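Local coordinates for putative lipoprotein (Parabacteroides distasonis, PDB 4FVS) that is of unknown function but, as a putative exported lipoprotein related to the LolA/LolB carriers, may bind lipid or another hydrophobic ligand, at residues V17-D22 and Q28-Y33; K67-C70 and F75-D78; T180-E185 and K201-Q206; N101-P106 and K142-I147. One frame throughout, in Å; residues are numbered along the deposited sequence.

Contact 1: V17-D22 and Q28-Y33; sequences VRKGYD and QSVMSY
R18 and M31 both carry their gamma carbon opposite the carbonyl carbon (chi1 -77° and -61°), and each chain then bends at chi3. The methyl CE of M31, modelled as selenomethionine, thereby comes over one face of the R18 guanidinium, 4.3 Å above its plane, while staying 3.8 Å from R18 CB. Y33 OH reaches the guanidinium edge, 3.1 Å from R18 NH1, at an angle too poor for a hydrogen bond. Both polar ends are held from outside instead, R18 NH2 by T209 and Y33 OH by Y53. Underneath runs the backbone ladder of an antiparallel beta hairpin, strands 15-22 and 27-41, with R18 and M31 as a hydrogen-bonded pair: M31 N lies 2.7 Å from R18 O, and R18 N 2.9 Å from M31 O. Nearer the turn the ladder is interrupted by a classic beta bulge, where Q28 and S29 both face G20. G20 O is gripped twice, by Q28 N at 2.7 Å and S29 N at 3.1 Å, and G20 N donates back to S29 O. The other face of the hairpin carries V17, K19, V30 and S32, and there V17 CG1 packs on V30 CG1 at 3.8 Å.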
loop_
_atom_site.group_PDB
_atom_site.type_symbol
_atom_site.label_atom_id
_atom_site.label_comp_id
_atom_site.label_asym_id
_atom_site.label_seq_id
_atom_site.Cartn_x
_atom_site.Cartn_y
_atom_site.Cartn_z
ATOM N N VAL A 17 1.377 2.888 12.812
ATOM C CA VAL A 17 0.240 1.990 12.875
ATOM C C VAL A 17 -0.821 2.488 11.945
ATOM O O VAL A 17 -1.231 3.650 12.037
ATOM C CB VAL A 17 -0.336 1.818 14.312
ATOM C CG1 VAL A 17 -1.482 0.791 14.327
ATOM C CG2 VAL A 17 0.739 1.412 15.304
ATOM N N ARG A 18 -1.267 1.604 11.053
ATOM C CA ARG A 18 -2.398 1.784 10.146
ATOM C C ARG A 18 -3.440 0.778 10.565
ATOM O O ARG A 18 -3.073 -0.379 10.825
ATOM C CB ARG A 18 -1.997 1.620 8.665
ATOM C CG ARG A 18 -1.279 2.844 8.117
ATOM C CD ARG A 18 -0.703 2.675 6.721
ATOM N NE ARG A 18 -1.729 2.330 5.738
ATOM C CZ ARG A 18 -1.714 1.207 5.031
ATOM N NH1 ARG A 18 -0.716 0.347 5.164
ATOM N NH2 ARG A 18 -2.675 0.955 4.159
ATOM N N LYS A 19 -4.718 1.185 10.659
ATOM C CA LYS A 19 -5.757 0.239 11.052
ATOM C C LYS A 19 -6.750 0.065 9.902
ATOM O O LYS A 19 -7.087 1.026 9.210
ATOM C CB LYS A 19 -6.448 0.672 12.363
ATOM C CG LYS A 19 -5.556 0.507 13.584
ATOM C CD LYS A 19 -6.288 0.726 14.846
ATOM C CE LYS A 19 -5.407 0.557 16.063
ATOM N NZ LYS A 19 -6.128 0.930 17.323
ATOM N N GLY A 20 -7.163 -1.179 9.690
ATOM C CA GLY A 20 -8.079 -1.566 8.623
ATOM C C GLY A 20 -9.470 -1.778 9.153
ATOM O O GLY A 20 -9.652 -2.524 10.115
ATOM N N TYR A 21 -10.462 -1.110 8.520
ATOM C CA TYR A 21 -11.873 -1.128 8.906
ATOM C C TYR A 21 -12.770 -1.564 7.773
ATOM O O TYR A 21 -12.394 -1.422 6.616
ATOM C CB TYR A 21 -12.282 0.281 9.327
ATOM C CG TYR A 21 -11.493 0.848 10.484
ATOM C CD1 TYR A 21 -11.881 0.612 11.804
ATOM C CD2 TYR A 21 -10.379 1.656 10.264
ATOM C CE1 TYR A 21 -11.156 1.128 12.875
ATOM C CE2 TYR A 21 -9.646 2.177 11.332
ATOM C CZ TYR A 21 -10.045 1.916 12.636
ATOM O OH TYR A 21 -9.348 2.432 13.694
ATOM N N ASP A 22 -13.966 -2.073 8.094
ATOM C CA ASP A 22 -14.995 -2.426 7.111
ATOM C C ASP A 22 -15.816 -1.152 6.806
ATOM O O ASP A 22 -15.560 -0.110 7.422
ATOM C CB ASP A 22 -15.883 -3.598 7.600
ATOM C CG ASP A 22 -16.813 -3.349 8.800
ATOM O OD1 ASP A 22 -16.983 -2.167 9.202
ATOM O OD2 ASP A 22 -17.375 -4.331 9.326
ATOM N N GLN A 28 -10.934 -4.401 11.572
ATOM C CA GLN A 28 -10.691 -5.681 10.919
ATOM C C GLN A 28 -9.239 -6.142 11.125
ATOM O O GLN A 28 -9.000 -7.335 11.349
ATOM C CB GLN A 28 -10.999 -5.574 9.399
ATOM C CG GLN A 28 -12.466 -5.284 9.040
ATOM C CD GLN A 28 -13.353 -6.488 9.217
ATOM O OE1 GLN A 28 -14.174 -6.566 10.149
ATOM N NE2 GLN A 28 -13.189 -7.457 8.325
ATOM N N SER A 29 -8.274 -5.199 11.014
ATOM C CA SER A 29 -6.853 -5.488 11.109
ATOM C C SER A 29 -6.047 -4.304 11.631
ATOM O O SER A 29 -6.373 -3.144 11.391
ATOM C CB SER A 29 -6.308 -5.902 9.734
ATOM O OG SER A 29 -6.482 -4.924 8.712
ATOM N N VAL A 30 -4.965 -4.625 12.330
ATOM C CA VAL A 30 -3.977 -3.671 12.842
ATOM C C VAL A 30 -2.669 -3.921 12.064
ATOM O O VAL A 30 -2.212 -5.066 11.972
ATOM C CB VAL A 30 -3.795 -3.763 14.370
ATOM C CG1 VAL A 30 -2.796 -2.722 14.868
ATOM C CG2 VAL A 30 -5.139 -3.612 15.080
HETATM N N MSE A 31 -2.111 -2.871 11.453
HETATM C CA MSE A 31 -0.899 -2.998 10.655
HETATM C C MSE A 31 0.199 -2.155 11.273
HETATM O O MSE A 31 0.141 -0.916 11.198
HETATM C CB MSE A 31 -1.188 -2.609 9.219
HETATM C CG MSE A 31 -2.253 -3.512 8.603
HETATM SE SE MSE A 31 -3.004 -2.938 6.944
HETATM C CE MSE A 31 -4.043 -1.365 7.642
ATOM N N SER A 32 1.170 -2.840 11.938
ATOM C CA SER A 32 2.268 -2.190 12.630
ATOM C C SER A 32 3.545 -2.297 11.833
ATOM O O SER A 32 3.895 -3.383 11.367
ATOM C CB SER A 32 2.455 -2.789 14.009
ATOM O OG SER A 32 1.226 -2.718 14.706
ATOM N N TYR A 33 4.236 -1.168 11.669
ATOM C CA TYR A 33 5.462 -1.091 10.887
ATOM C C TYR A 33 6.587 -0.454 11.650
ATOM O O TYR A 33 6.353 0.259 12.629
ATOM C CB TYR A 33 5.245 -0.260 9.615
ATOM C CG TYR A 33 4.218 -0.749 8.626
ATOM C CD1 TYR A 33 2.859 -0.525 8.833
ATOM C CD2 TYR A 33 4.606 -1.279 7.400
ATOM C CE1 TYR A 33 1.905 -0.927 7.892
ATOM C CE2 TYR A 33 3.663 -1.678 6.449
ATOM C CZ TYR A 33 2.314 -1.483 6.692
ATOM O OH TYR A 33 1.402 -1.850 5.740
#

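Contact 2: K67-C70 and F75-D78; sequences KAYC and FFLD
F76 CB sits over one face of the Y69 ring, displaced toward its rim, in a CH-pi contact with CB 3.9 Å from the Y69 centroid. The F76 ring itself lies nearly parallel to that of Y69, their planes 26° apart, but has slid along so far that the two barely overlap; the nearest ring carbons are Y69 CE1 and F76 CD1. Y69 reaches this place because its CG stands between the backbone N and the carbonyl carbon (chi1 57°), which tips the ring across to the partner strand. With an alanine here, F76 CB would probably lose the ring face it rests on, and the F102 ring its edge-to-face partner. On the other sheet face, C70 SG, tied by a disulfide to C4 near the N-terminus, meets the edge of the F75 ring, 4.2 Å from F75 CD1, and A68 CB packs against both F75 CZ and L77 CD1, at 3.7 Å from the latter. Y69 and F76 also pair through their backbones, F76 N to Y69 O at 2.8 Å and Y69 N to F76 O at 3.0 Å. The hairpin of strands 60-71 and 74-78 is flanked by strand 44-54 beside the former and strand 102-104 beside the latter.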
loop_
_atom_site.group_PDB
_atom_site.type_symbol
_atom_site.label_atom_id
_atom_site.label_comp_id
_atom_site.label_asym_id
_atom_site.label_seq_id
_atom_site.Cartn_x
_atom_site.Cartn_y
_atom_site.Cartn_z
ATOM N N LYS A 67 10.333 -3.068 1.061
ATOM C CA LYS A 67 11.410 -2.185 0.600
ATOM C C LYS A 67 10.835 -0.990 -0.170
ATOM O O LYS A 67 9.827 -1.108 -0.848
ATOM C CB LYS A 67 12.443 -2.934 -0.253
ATOM C CG LYS A 67 13.595 -3.520 0.542
ATOM C CD LYS A 67 14.813 -3.776 -0.348
ATOM C CE LYS A 67 16.072 -4.080 0.446
ATOM N NZ LYS A 67 17.289 -4.113 -0.406
ATOM N N ALA A 68 11.445 0.166 0.018
ATOM C CA ALA A 68 11.109 1.424 -0.647
ATOM C C ALA A 68 12.382 2.084 -1.092
ATOM O O ALA A 68 13.370 2.040 -0.352
ATOM C CB ALA A 68 10.334 2.346 0.287
ATOM N N TYR A 69 12.396 2.677 -2.295
ATOM C CA TYR A 69 13.622 3.332 -2.748
ATOM C C TYR A 69 13.380 4.455 -3.755
ATOM O O TYR A 69 12.335 4.521 -4.395
ATOM C CB TYR A 69 14.610 2.307 -3.362
ATOM C CG TYR A 69 14.037 1.515 -4.509
ATOM C CD1 TYR A 69 14.089 2.005 -5.812
ATOM C CD2 TYR A 69 13.479 0.258 -4.304
ATOM C CE1 TYR A 69 13.563 1.281 -6.880
ATOM C CE2 TYR A 69 12.948 -0.477 -5.363
ATOM C CZ TYR A 69 12.977 0.047 -6.651
ATOM O OH TYR A 69 12.459 -0.655 -7.717
ATOM N N CYS A 70 14.387 5.335 -3.853
ATOM C CA CYS A 70 14.559 6.408 -4.825
ATOM C C CYS A 70 15.656 6.001 -5.792
ATOM O O CYS A 70 16.733 5.587 -5.356
ATOM C CB CYS A 70 14.888 7.740 -4.155
ATOM S SG CYS A 70 13.447 8.792 -3.841
ATOM N N PHE A 75 10.429 7.620 -7.141
ATOM C CA PHE A 75 10.168 6.851 -5.930
ATOM C C PHE A 75 9.369 5.577 -6.242
ATOM O O PHE A 75 8.319 5.636 -6.890
ATOM C CB PHE A 75 9.419 7.705 -4.882
ATOM C CG PHE A 75 9.043 6.921 -3.645
ATOM C CD1 PHE A 75 9.982 6.675 -2.644
ATOM C CD2 PHE A 75 7.774 6.361 -3.515
ATOM C CE1 PHE A 75 9.656 5.893 -1.536
ATOM C CE2 PHE A 75 7.449 5.590 -2.397
ATOM C CZ PHE A 75 8.393 5.369 -1.411
ATOM N N PHE A 76 9.830 4.440 -5.687
ATOM C CA PHE A 76 9.202 3.124 -5.853
ATOM C C PHE A 76 8.944 2.434 -4.515
ATOM O O PHE A 76 9.701 2.587 -3.566
ATOM C CB PHE A 76 10.080 2.219 -6.726
ATOM C CG PHE A 76 10.421 2.792 -8.086
ATOM C CD1 PHE A 76 11.500 3.658 -8.244
ATOM C CD2 PHE A 76 9.672 2.456 -9.208
ATOM C CE1 PHE A 76 11.796 4.198 -9.489
ATOM C CE2 PHE A 76 9.974 2.993 -10.450
ATOM C CZ PHE A 76 11.035 3.860 -10.583
ATOM N N LEU A 77 7.887 1.646 -4.465
ATOM C CA LEU A 77 7.489 0.893 -3.281
ATOM C C LEU A 77 6.959 -0.479 -3.707
ATOM O O LEU A 77 6.320 -0.567 -4.761
ATOM C CB LEU A 77 6.411 1.707 -2.542
ATOM C CG LEU A 77 5.832 1.170 -1.230
ATOM C CD1 LEU A 77 6.901 1.065 -0.135
ATOM C CD2 LEU A 77 4.722 2.062 -0.755
ATOM N N ASP A 78 7.203 -1.543 -2.898
ATOM C CA ASP A 78 6.684 -2.876 -3.217
ATOM C C ASP A 78 5.150 -2.805 -3.306
ATOM O O ASP A 78 4.494 -2.280 -2.389
ATOM C CB ASP A 78 7.151 -3.936 -2.194
ATOM C CG ASP A 78 7.226 -5.367 -2.737
ATOM O OD1 ASP A 78 6.399 -5.720 -3.622
ATOM O OD2 ASP A 78 8.078 -6.145 -2.244
#

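Contact 3: T180-E185 and K201-Q206; sequences TGYGYE and KNNVLQ
Y182 and N203 are joined by a hydrogen bond: Y182 OH donates to N203 OD1 at 3.1 Å, lying in the plane of the side-chain carbonyl and on a lone pair of its oxygen. The approach is well off to one side of the oxygen, with a C=O...donor angle of 107°. The two side chains cross at about a right angle, the ring and amide planes 56° apart. Y182 is brought there by a first torsion of 66°, which stands the ring up from its strand, while N203 swings its amide back toward the phenol.

Closer packing accompanies the bond: N203 OD1 also lies at the edge of the ring, beside Y182 CE1, and N203 CB sits 3.4 Å from Y182 OH. Farther along, T180 OG1 touches K201 CB at 3.7 Å, and the rest of the extended K201 chain leads away.

Aromatic interactions fix the ring from outside, since Y182 stacks on Y199 and makes a cation-pi contact with K165.

N203 has the positive phi of a left-handed turn residue, and D200 OD1, at the end of strand 192-200, accepts from V204 N across the turn. This is a tight turn at the surface of an antiparallel meander: the loop joining strands 192-200 and 205-214 leans over the end of strand 192-200 to reach strand 179-188.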
loop_
_atom_site.group_PDB
_atom_site.type_symbol
_atom_site.label_atom_id
_atom_site.label_comp_id
_atom_site.label_asym_id
_atom_site.label_seq_id
_atom_site.Cartn_x
_atom_site.Cartn_y
_atom_site.Cartn_z
ATOM N N THR A 180 -13.803 -7.932 -9.830
ATOM C CA THR A 180 -13.271 -6.603 -10.096
ATOM C C THR A 180 -13.759 -5.576 -9.072
ATOM O O THR A 180 -14.809 -5.731 -8.439
ATOM C CB THR A 180 -13.622 -6.119 -11.499
ATOM O OG1 THR A 180 -15.042 -6.010 -11.616
ATOM C CG2 THR A 180 -13.041 -6.999 -12.573
ATOM N N GLY A 181 -12.977 -4.523 -8.957
ATOM C CA GLY A 181 -13.238 -3.388 -8.098
ATOM C C GLY A 181 -12.227 -2.301 -8.373
ATOM O O GLY A 181 -11.548 -2.310 -9.398
ATOM N N TYR A 182 -12.119 -1.358 -7.456
ATOM C CA TYR A 182 -11.183 -0.254 -7.553
ATOM C C TYR A 182 -10.900 0.249 -6.162
ATOM O O TYR A 182 -11.486 -0.232 -5.188
ATOM C CB TYR A 182 -11.690 0.870 -8.493
ATOM C CG TYR A 182 -12.911 1.615 -8.028
ATOM C CD1 TYR A 182 -14.184 1.177 -8.358
ATOM C CD2 TYR A 182 -12.795 2.816 -7.337
ATOM C CE1 TYR A 182 -15.315 1.879 -7.958
ATOM C CE2 TYR A 182 -13.920 3.535 -6.940
ATOM C CZ TYR A 182 -15.177 3.064 -7.256
ATOM O OH TYR A 182 -16.275 3.768 -6.841
ATOM N N GLY A 183 -9.998 1.206 -6.077
ATOM C CA GLY A 183 -9.637 1.813 -4.812
ATOM C C GLY A 183 -8.882 3.102 -4.957
ATOM O O GLY A 183 -8.445 3.459 -6.049
ATOM N N TYR A 184 -8.739 3.796 -3.838
ATOM C CA TYR A 184 -8.011 5.054 -3.736
ATOM C C TYR A 184 -6.926 4.939 -2.694
ATOM O O TYR A 184 -7.015 4.124 -1.755
ATOM C CB TYR A 184 -8.933 6.232 -3.392
ATOM C CG TYR A 184 -10.063 6.467 -4.362
ATOM C CD1 TYR A 184 -9.831 7.016 -5.616
ATOM C CD2 TYR A 184 -11.380 6.234 -3.993
ATOM C CE1 TYR A 184 -10.880 7.271 -6.506
ATOM C CE2 TYR A 184 -12.440 6.498 -4.871
ATOM C CZ TYR A 184 -12.185 7.015 -6.129
ATOM O OH TYR A 184 -13.228 7.290 -6.990
ATOM N N GLU A 185 -5.894 5.760 -2.859
ATOM C CA GLU A 185 -4.808 5.856 -1.906
ATOM C C GLU A 185 -4.442 7.308 -1.709
ATOM O O GLU A 185 -4.429 8.070 -2.667
ATOM C CB GLU A 185 -3.583 5.040 -2.372
ATOM C CG GLU A 185 -3.753 3.532 -2.273
ATOM C CD GLU A 185 -2.559 2.667 -2.626
ATOM O OE1 GLU A 185 -1.727 3.108 -3.451
ATOM O OE2 GLU A 185 -2.506 1.512 -2.145
ATOM N N LYS A 201 -17.315 -3.426 -7.813
ATOM C CA LYS A 201 -17.657 -3.013 -9.189
ATOM C C LYS A 201 -18.875 -2.060 -9.216
ATOM O O LYS A 201 -18.993 -1.298 -10.164
ATOM C CB LYS A 201 -17.909 -4.231 -10.110
ATOM C CG LYS A 201 -19.058 -5.157 -9.688
ATOM C CD LYS A 201 -19.337 -6.276 -10.674
ATOM C CE LYS A 201 -20.346 -7.237 -10.090
ATOM N NZ LYS A 201 -20.679 -8.351 -11.012
ATOM N N ASN A 202 -19.738 -2.082 -8.158
ATOM C CA ASN A 202 -20.950 -1.266 -8.040
ATOM C C ASN A 202 -20.722 0.018 -7.228
ATOM O O ASN A 202 -21.684 0.636 -6.798
ATOM C CB ASN A 202 -22.069 -2.083 -7.407
ATOM C CG ASN A 202 -22.496 -3.270 -8.224
ATOM O OD1 ASN A 202 -22.616 -4.376 -7.694
ATOM N ND2 ASN A 202 -22.721 -3.087 -9.532
ATOM N N ASN A 203 -19.457 0.426 -7.042
ATOM C CA ASN A 203 -19.032 1.660 -6.353
ATOM C C ASN A 203 -19.484 1.697 -4.871
ATOM O O ASN A 203 -19.747 2.774 -4.327
ATOM C CB ASN A 203 -19.546 2.913 -7.105
ATOM C CG ASN A 203 -19.314 2.850 -8.599
ATOM O OD1 ASN A 203 -18.168 2.877 -9.090
ATOM N ND2 ASN A 203 -20.402 2.703 -9.353
ATOM N N VAL A 204 -19.535 0.521 -4.230
ATOM C CA VAL A 204 -19.882 0.364 -2.819
ATOM C C VAL A 204 -18.581 0.211 -2.023
ATOM O O VAL A 204 -17.801 -0.705 -2.306
ATOM C CB VAL A 204 -20.833 -0.842 -2.588
ATOM C CG1 VAL A 204 -21.090 -1.063 -1.103
ATOM C CG2 VAL A 204 -22.135 -0.707 -3.376
ATOM N N LEU A 205 -18.354 1.085 -1.031
ATOM C CA LEU A 205 -17.176 1.030 -0.173
ATOM C C LEU A 205 -17.188 -0.253 0.623
ATOM O O LEU A 205 -18.164 -0.541 1.311
ATOM C CB LEU A 205 -17.132 2.250 0.763
ATOM C CG LEU A 205 -15.936 2.322 1.704
ATOM C CD1 LEU A 205 -14.691 2.845 0.978
ATOM C CD2 LEU A 205 -16.260 3.148 2.911
ATOM N N GLN A 206 -16.134 -1.039 0.488
ATOM C CA GLN A 206 -16.021 -2.341 1.143
ATOM C C GLN A 206 -15.191 -2.245 2.419
ATOM O O GLN A 206 -15.474 -2.940 3.404
ATOM C CB GLN A 206 -15.399 -3.385 0.189
ATOM C CG GLN A 206 -16.243 -3.698 -1.066
ATOM C CD GLN A 206 -17.608 -4.230 -0.747
ATOM O OE1 GLN A 206 -18.614 -3.524 -0.867
ATOM N NE2 GLN A 206 -17.655 -5.475 -0.299
#

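Contact 4: N101-P106 and K142-I147; sequences NFINYP and KDREFI
R144 reaches N104 with a chain whose CG lies opposite the carbonyl carbon and which stays extended until it bends at chi3 (67°). That bend presents the end of the guanidinium to N104, and both terminal nitrogens seize a single atom, the backbone N104 O: NH2 at 2.8 Å from N104 O, NH1 at 3.0 Å from it. The oxygen lies in the guanidinium plane, so both N-H groups converge on it in plane and fix where the end of the group lies. NH1 also makes a weak bond to N104 OD1 at 3.4 Å, and a firmer one to D121 O; the N104 side chain is itself held by D121 N. I103 covers one face of the guanidinium, its chain running on from a first torsion of 55° to set CD1 3.9 Å from R144 CZ. Y105 turns a ring face to R144, with NH2 3.8 Å above the centre of the Y105 ring. The ring and guanidinium planes are 64° apart, and with R144 CZ 5.0 Å from the Y105 centroid any cation-pi attraction is weak. A leucine in place of R144 would probably leave N104 O, in a buried residue, without its two donors and take one from D121 O. The arginine thus joins strand 102-104 to strand 132-154 across the antiparallel strand array, consistent with the barrel-like wall of the LolA/LolB-related fold.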
loop_
_atom_site.group_PDB
_atom_site.type_symbol
_atom_site.label_atom_id
_atom_site.label_comp_id
_atom_site.label_asym_id
_atom_site.label_seq_id
_atom_site.Cartn_x
_atom_site.Cartn_y
_atom_site.Cartn_z
ATOM N N ASN A 101 6.926 -6.947 -6.765
ATOM C CA ASN A 101 6.702 -6.073 -7.919
ATOM C C ASN A 101 6.760 -4.647 -7.399
ATOM O O ASN A 101 5.943 -4.274 -6.565
ATOM C CB ASN A 101 5.383 -6.394 -8.681
ATOM C CG ASN A 101 5.284 -5.858 -10.114
ATOM O OD1 ASN A 101 5.878 -4.848 -10.482
ATOM N ND2 ASN A 101 4.507 -6.518 -10.965
ATOM N N PHE A 102 7.802 -3.896 -7.781
ATOM C CA PHE A 102 7.971 -2.506 -7.345
ATOM C C PHE A 102 7.295 -1.581 -8.325
ATOM O O PHE A 102 7.535 -1.670 -9.528
ATOM C CB PHE A 102 9.448 -2.156 -7.191
ATOM C CG PHE A 102 10.113 -2.784 -5.976
ATOM C CD1 PHE A 102 9.969 -2.221 -4.713
ATOM C CD2 PHE A 102 10.918 -3.906 -6.103
ATOM C CE1 PHE A 102 10.612 -2.780 -3.605
ATOM C CE2 PHE A 102 11.562 -4.457 -4.992
ATOM C CZ PHE A 102 11.407 -3.892 -3.757
ATOM N N ILE A 103 6.421 -0.721 -7.823
ATOM C CA ILE A 103 5.696 0.254 -8.639
ATOM C C ILE A 103 6.032 1.682 -8.190
ATOM O O ILE A 103 6.273 1.920 -7.006
ATOM C CB ILE A 103 4.176 0.001 -8.613
ATOM C CG1 ILE A 103 3.624 -0.020 -7.152
ATOM C CG2 ILE A 103 3.851 -1.289 -9.390
ATOM C CD1 ILE A 103 2.066 0.026 -6.979
ATOM N N ASN A 104 6.047 2.625 -9.140
ATOM C CA ASN A 104 6.336 4.026 -8.846
ATOM C C ASN A 104 5.144 4.722 -8.207
ATOM O O ASN A 104 3.989 4.313 -8.412
ATOM C CB ASN A 104 6.739 4.791 -10.102
ATOM C CG ASN A 104 5.617 5.057 -11.082
ATOM O OD1 ASN A 104 4.748 4.233 -11.318
ATOM N ND2 ASN A 104 5.618 6.216 -11.696
ATOM N N TYR A 105 5.448 5.802 -7.454
ATOM C CA TYR A 105 4.497 6.698 -6.845
ATOM C C TYR A 105 4.891 8.095 -7.292
ATOM O O TYR A 105 5.906 8.635 -6.847
ATOM C CB TYR A 105 4.425 6.523 -5.312
ATOM C CG TYR A 105 3.613 5.312 -4.905
ATOM C CD1 TYR A 105 4.169 4.032 -4.928
ATOM C CD2 TYR A 105 2.281 5.435 -4.535
ATOM C CE1 TYR A 105 3.418 2.906 -4.593
ATOM C CE2 TYR A 105 1.514 4.314 -4.202
ATOM C CZ TYR A 105 2.088 3.051 -4.234
ATOM O OH TYR A 105 1.356 1.943 -3.878
ATOM N N PRO A 106 4.159 8.662 -8.265
ATOM C CA PRO A 106 4.506 10.002 -8.763
ATOM C C PRO A 106 4.373 11.082 -7.682
ATOM O O PRO A 106 3.587 10.942 -6.757
ATOM C CB PRO A 106 3.497 10.228 -9.900
ATOM C CG PRO A 106 3.014 8.866 -10.274
ATOM C CD PRO A 106 2.972 8.132 -8.962
ATOM N N LYS A 142 -4.176 -2.164 -12.017
ATOM C CA LYS A 142 -3.976 -1.509 -13.306
ATOM C C LYS A 142 -4.775 -0.206 -13.393
ATOM O O LYS A 142 -5.484 0.143 -12.459
ATOM C CB LYS A 142 -4.401 -2.489 -14.442
ATOM C CG LYS A 142 -5.812 -3.065 -14.264
ATOM C CD LYS A 142 -6.052 -4.297 -15.092
ATOM C CE LYS A 142 -7.380 -4.925 -14.715
ATOM N NZ LYS A 142 -7.566 -6.261 -15.335
ATOM N N ASP A 143 -4.651 0.511 -14.532
ATOM C CA ASP A 143 -5.346 1.762 -14.842
ATOM C C ASP A 143 -5.209 2.766 -13.692
ATOM O O ASP A 143 -6.189 3.401 -13.297
ATOM C CB ASP A 143 -6.814 1.469 -15.163
ATOM C CG ASP A 143 -7.049 0.365 -16.187
ATOM O OD1 ASP A 143 -6.488 0.459 -17.310
ATOM O OD2 ASP A 143 -7.844 -0.555 -15.895
ATOM N N ARG A 144 -3.984 2.906 -13.159
ATOM C CA ARG A 144 -3.688 3.824 -12.064
ATOM C C ARG A 144 -3.759 5.240 -12.570
ATOM O O ARG A 144 -3.200 5.517 -13.627
ATOM C CB ARG A 144 -2.305 3.533 -11.444
ATOM C CG ARG A 144 -2.147 2.129 -10.865
ATOM C CD ARG A 144 -0.725 1.853 -10.411
ATOM N NE ARG A 144 -0.285 2.644 -9.250
ATOM C CZ ARG A 144 0.955 3.088 -9.078
ATOM N NH1 ARG A 144 1.882 2.850 -9.992
ATOM N NH2 ARG A 144 1.272 3.793 -8.005
ATOM N N GLU A 145 -4.464 6.128 -11.868
ATOM C CA GLU A 145 -4.562 7.523 -12.301
ATOM C C GLU A 145 -4.487 8.483 -11.116
ATOM O O GLU A 145 -4.922 8.156 -10.035
ATOM C CB GLU A 145 -5.831 7.805 -13.130
ATOM C CG GLU A 145 -7.151 7.556 -12.426
ATOM C CD GLU A 145 -8.366 8.058 -13.179
ATOM O OE1 GLU A 145 -8.429 9.272 -13.484
ATOM O OE2 GLU A 145 -9.290 7.241 -13.395
ATOM N N PHE A 146 -3.921 9.662 -11.335
ATOM C CA PHE A 146 -3.821 10.740 -10.370
ATOM C C PHE A 146 -5.136 11.510 -10.359
ATOM O O PHE A 146 -5.597 11.963 -11.420
ATOM C CB PHE A 146 -2.636 11.663 -10.734
ATOM C CG PHE A 146 -2.524 12.889 -9.864
ATOM C CD1 PHE A 146 -2.056 12.790 -8.554
ATOM C CD2 PHE A 146 -2.966 14.126 -10.319
ATOM C CE1 PHE A 146 -1.978 13.917 -7.736
ATOM C CE2 PHE A 146 -2.903 15.253 -9.497
ATOM C CZ PHE A 146 -2.392 15.143 -8.217
ATOM N N ILE A 147 -5.722 11.687 -9.155
ATOM C CA ILE A 147 -6.996 12.385 -9.001
ATOM C C ILE A 147 -6.745 13.870 -8.677
ATOM O O ILE A 147 -7.069 14.744 -9.488
ATOM C CB ILE A 147 -7.880 11.683 -7.928
ATOM C CG1 ILE A 147 -8.066 10.174 -8.229
ATOM C CG2 ILE A 147 -9.222 12.396 -7.754
ATOM C CD1 ILE A 147 -8.565 9.828 -9.734
#

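Overall arrangement
Contacts 2 and 4 are directly continuous: strand 74-78 lies beside strand 102-104, with probable backbone hydrogen bonds from L77 N to I103 O (3.0 Å) and Y105 N to F75 O (2.9 Å). Contact 4 in turn touches contact 3 where Y105 OH lies 3.3 Å from E185 OE1. Contact 3 meets contact 1 more loosely, through D22 CB and Q206 O at 4.3 Å, their strands 15-22 and 205-214 being neighbours. Contacts 1 and 2 have centres 21 Å apart, on opposite sides of the chain's centre, and do not touch. All four thus sample different parts of the curved antiparallel strand array, whose interior could, as in LolA/LolB relatives, take up a hydrophobic ligand, though none is identified here.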